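Local coordinates for Ctr9 protein (Myceliophthora thermophila, PDB 6AF0) that probably binds the RNA polymerase II complex, the chain here being a large piece of the protein built from tetratricopeptide-type helical repeats, at residues 403-408 and 426-431. Residues are numbered along the deposited sequence; the frame is centred on the assembly and turned at random.
Sequences EAKLRL and TLYAEE
Lys405 reaches from helix 401-414 across to Leu427, Tyr428 and Glu431 of helix 418-435, the next helix along an alpha-solenoid of the tetratricopeptide kind. The axes of segments 403-408 and 426-431 run roughly antiparallel, at 142°, with a closest approach of 11.4 Å. Leu427 points at the facing helix: with its CG anti to the backbone N (chi1 -159°), it pushes CD1 against the neighbouring residues there. Leu427 CD1 meets Lys405 CG at 3.7 Å, the two side chains crossing nearly at right angles. Leu427 CD1 also packs against Ala404 CB at 4.1 Å and, more loosely, Leu408 CD1. A bend at chi3 (84°) turns the lysine chain beyond CD so that its end lies along the edge of the Tyr428 ring, the amine in the ring plane and facing Glu431. An alanine in place of Lys405 would probably leave Glu431 without this cationic mate and uncover part of Leu427 CD1. Helix 445-463 packs next to helix 418-435, its Glu447 touching both Tyr428 and Glu431. The ionic link is a long one, Lys405 NZ standing 4.0 Å from Glu431 OE1.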
ATOM      1  N   GLU A 403      -9.056  15.266   1.251  1.00108.03           N
ATOM      2  CA  GLU A 403      -8.075  15.883   2.158  1.00104.40           C
ATOM      3  C   GLU A 403      -7.301  14.841   2.944  1.00 95.69           C
ATOM      4  O   GLU A 403      -6.095  14.980   3.159  1.00 84.24           O
ATOM      5  CB  GLU A 403      -8.666  16.974   3.066  1.00107.98           C
ATOM      6  CG  GLU A 403      -9.964  16.646   3.788  1.00111.59           C
ATOM      7  CD  GLU A 403     -10.396  17.768   4.725  1.00107.96           C
ATOM      8  OE1 GLU A 403      -9.641  18.760   4.835  1.00 98.60           O
ATOM      9  OE2 GLU A 403     -11.483  17.668   5.350  1.00109.75           O
ATOM     10  N   ALA A 404      -8.000  13.770   3.314  1.00 92.55           N
ATOM     11  CA  ALA A 404      -7.362  12.578   3.854  1.00 86.75           C
ATOM     12  C   ALA A 404      -6.246  12.124   2.931  1.00 87.98           C
ATOM     13  O   ALA A 404      -5.113  11.919   3.372  1.00 87.67           O
ATOM     14  CB  ALA A 404      -8.377  11.471   4.025  1.00 84.89           C
ATOM     15  N   LYS A 405      -6.559  11.999   1.642  1.00 89.34           N
ATOM     16  CA  LYS A 405      -5.540  11.650   0.640  1.00 89.11           C
ATOM     17  C   LYS A 405      -4.379  12.620   0.674  1.00 89.77           C
ATOM     18  O   LYS A 405      -3.221  12.181   0.568  1.00 84.30           O
ATOM     19  CB  LYS A 405      -6.108  11.622  -0.769  1.00 91.61           C
ATOM     20  CG  LYS A 405      -7.211  10.611  -0.974  1.00 92.26           C
ATOM     21  CD  LYS A 405      -7.852  10.817  -2.320  1.00 93.58           C
ATOM     22  CE  LYS A 405      -7.047  10.106  -3.370  1.00 95.08           C
ATOM     23  NZ  LYS A 405      -7.255  10.682  -4.719  1.00107.02           N
ATOM     24  N   LEU A 406      -4.686  13.920   0.826  1.00 93.32           N
ATOM     25  CA  LEU A 406      -3.628  14.950   0.912  1.00108.14           C
ATOM     26  C   LEU A 406      -2.605  14.570   1.953  1.00107.82           C
ATOM     27  O   LEU A 406      -1.442  14.311   1.633  1.00102.11           O
ATOM     28  CB  LEU A 406      -4.119  16.342   1.341  1.00116.59           C
ATOM     29  CG  LEU A 406      -5.318  17.061   0.769  1.00129.16           C
ATOM     30  CD1 LEU A 406      -5.121  18.569   0.914  1.00126.72           C
ATOM     31  CD2 LEU A 406      -5.547  16.654  -0.670  1.00131.11           C
ATOM     32  N   ARG A 407      -3.076  14.541   3.203  1.00103.42           N
ATOM     33  CA  ARG A 407      -2.194  14.518   4.385  1.00102.98           C
ATOM     34  C   ARG A 407      -1.454  13.199   4.521  1.00100.72           C
ATOM     35  O   ARG A 407      -0.288  13.176   4.929  1.00101.21           O
ATOM     36  CB  ARG A 407      -2.926  14.904   5.687  1.00103.18           C
ATOM     37  CG  ARG A 407      -4.400  14.519   5.774  1.00111.64           C
ATOM     38  CD  ARG A 407      -5.124  15.324   6.844  1.00114.62           C
ATOM     39  NE  ARG A 407      -5.234  16.733   6.475  1.00106.49           N
ATOM     40  CZ  ARG A 407      -6.362  17.349   6.145  1.00116.17           C
ATOM     41  NH1 ARG A 407      -7.517  16.696   6.150  1.00120.69           N
ATOM     42  NH2 ARG A 407      -6.330  18.634   5.811  1.00119.75           N
ATOM     43  N   LEU A 408      -2.117  12.108   4.138  1.00 98.57           N
ATOM     44  CA  LEU A 408      -1.493  10.787   4.149  1.00 92.96           C
ATOM     45  C   LEU A 408      -0.340  10.770   3.161  1.00 90.30           C
ATOM     46  O   LEU A 408       0.761  10.341   3.482  1.00 83.46           O
ATOM     47  CB  LEU A 408      -2.517   9.705   3.811  1.00 94.98           C
ATOM     48  CG  LEU A 408      -3.646   9.530   4.838  1.00 99.47           C
ATOM     49  CD1 LEU A 408      -4.912   8.959   4.208  1.00101.36           C
ATOM     50  CD2 LEU A 408      -3.196   8.658   5.996  1.00 98.71           C
ATOM     51  N   THR A 426      -5.804   1.381   1.745  1.00 76.18           N
ATOM     52  CA  THR A 426      -7.190   0.972   1.929  1.00 76.03           C
ATOM     53  C   THR A 426      -8.101   1.959   1.236  1.00 82.12           C
ATOM     54  O   THR A 426      -9.048   1.569   0.563  1.00 87.31           O
ATOM     55  CB  THR A 426      -7.592   0.957   3.412  1.00 78.00           C
ATOM     56  OG1 THR A 426      -6.571   0.323   4.187  1.00 90.65           O
ATOM     57  CG2 THR A 426      -8.891   0.220   3.608  1.00 77.26           C
ATOM     58  N   LEU A 427      -7.810   3.246   1.420  1.00 87.54           N
ATOM     59  CA  LEU A 427      -8.618   4.316   0.837  1.00 87.99           C
ATOM     60  C   LEU A 427      -8.696   4.188  -0.694  1.00 82.14           C
ATOM     61  O   LEU A 427      -9.786   4.246  -1.268  1.00 69.75           O
ATOM     62  CB  LEU A 427      -8.048   5.685   1.226  1.00 93.45           C
ATOM     63  CG  LEU A 427      -8.974   6.915   1.158  1.00106.14           C
ATOM     64  CD1 LEU A 427      -8.208   8.144   1.611  1.00103.99           C
ATOM     65  CD2 LEU A 427      -9.575   7.178  -0.222  1.00113.48           C
ATOM     66  N   TYR A 428      -7.533   4.043  -1.324  1.00 72.60           N
ATOM     67  CA  TYR A 428      -7.436   3.818  -2.746  1.00 73.18           C
ATOM     68  C   TYR A 428      -8.141   2.521  -3.175  1.00 81.63           C
ATOM     69  O   TYR A 428      -8.925   2.508  -4.131  1.00 86.79           O
ATOM     70  CB  TYR A 428      -5.967   3.768  -3.185  1.00 76.93           C
ATOM     71  CG  TYR A 428      -5.280   5.112  -3.302  1.00 82.13           C
ATOM     72  CD1 TYR A 428      -5.977   6.238  -3.700  1.00 88.81           C
ATOM     73  CD2 TYR A 428      -3.916   5.249  -3.068  1.00 87.38           C
ATOM     74  CE1 TYR A 428      -5.354   7.464  -3.827  1.00 90.35           C
ATOM     75  CE2 TYR A 428      -3.287   6.484  -3.198  1.00 92.99           C
ATOM     76  CZ  TYR A 428      -4.021   7.592  -3.577  1.00 90.17           C
ATOM     77  OH  TYR A 428      -3.454   8.835  -3.715  1.00 81.81           O
ATOM     78  N   ALA A 429      -7.867   1.426  -2.483  1.00 75.92           N
ATOM     79  CA  ALA A 429      -8.508   0.175  -2.836  1.00 76.33           C
ATOM     80  C   ALA A 429      -9.995   0.385  -2.876  1.00 69.65           C
ATOM     81  O   ALA A 429     -10.613   0.149  -3.875  1.00 67.21           O
ATOM     82  CB  ALA A 429      -8.171  -0.907  -1.830  1.00 85.10           C
ATOM     83  N   GLU A 430     -10.571   0.857  -1.784  1.00 71.00           N
ATOM     84  CA  GLU A 430     -12.015   1.043  -1.740  1.00 75.79           C
ATOM     85  C   GLU A 430     -12.529   1.956  -2.853  1.00 72.97           C
ATOM     86  O   GLU A 430     -13.658   1.836  -3.277  1.00 70.85           O
ATOM     87  CB  GLU A 430     -12.447   1.597  -0.392  1.00 77.46           C
ATOM     88  CG  GLU A 430     -12.342   0.601   0.748  1.00 80.54           C
ATOM     89  CD  GLU A 430     -13.344   0.871   1.854  1.00 83.63           C
ATOM     90  OE1 GLU A 430     -14.259   1.684   1.649  1.00 84.06           O
ATOM     91  OE2 GLU A 430     -13.218   0.271   2.938  1.00 86.90           O
ATOM     92  N   GLU A 431     -11.702   2.884  -3.300  1.00 80.23           N
ATOM     93  CA  GLU A 431     -12.065   3.788  -4.394  1.00 86.07           C
ATOM     94  C   GLU A 431     -12.271   3.004  -5.696  1.00 84.39           C
ATOM     95  O   GLU A 431     -13.286   3.176  -6.380  1.00 89.68           O
ATOM     96  CB  GLU A 431     -10.967   4.842  -4.569  1.00 93.91           C
ATOM     97  CG  GLU A 431     -11.367   6.091  -5.344  1.00103.41           C
ATOM     98  CD  GLU A 431     -10.235   7.118  -5.401  1.00108.59           C
ATOM     99  OE1 GLU A 431     -10.291   8.087  -4.600  1.00102.57           O
ATOM    100  OE2 GLU A 431      -9.279   6.940  -6.215  1.00 98.43           O
TER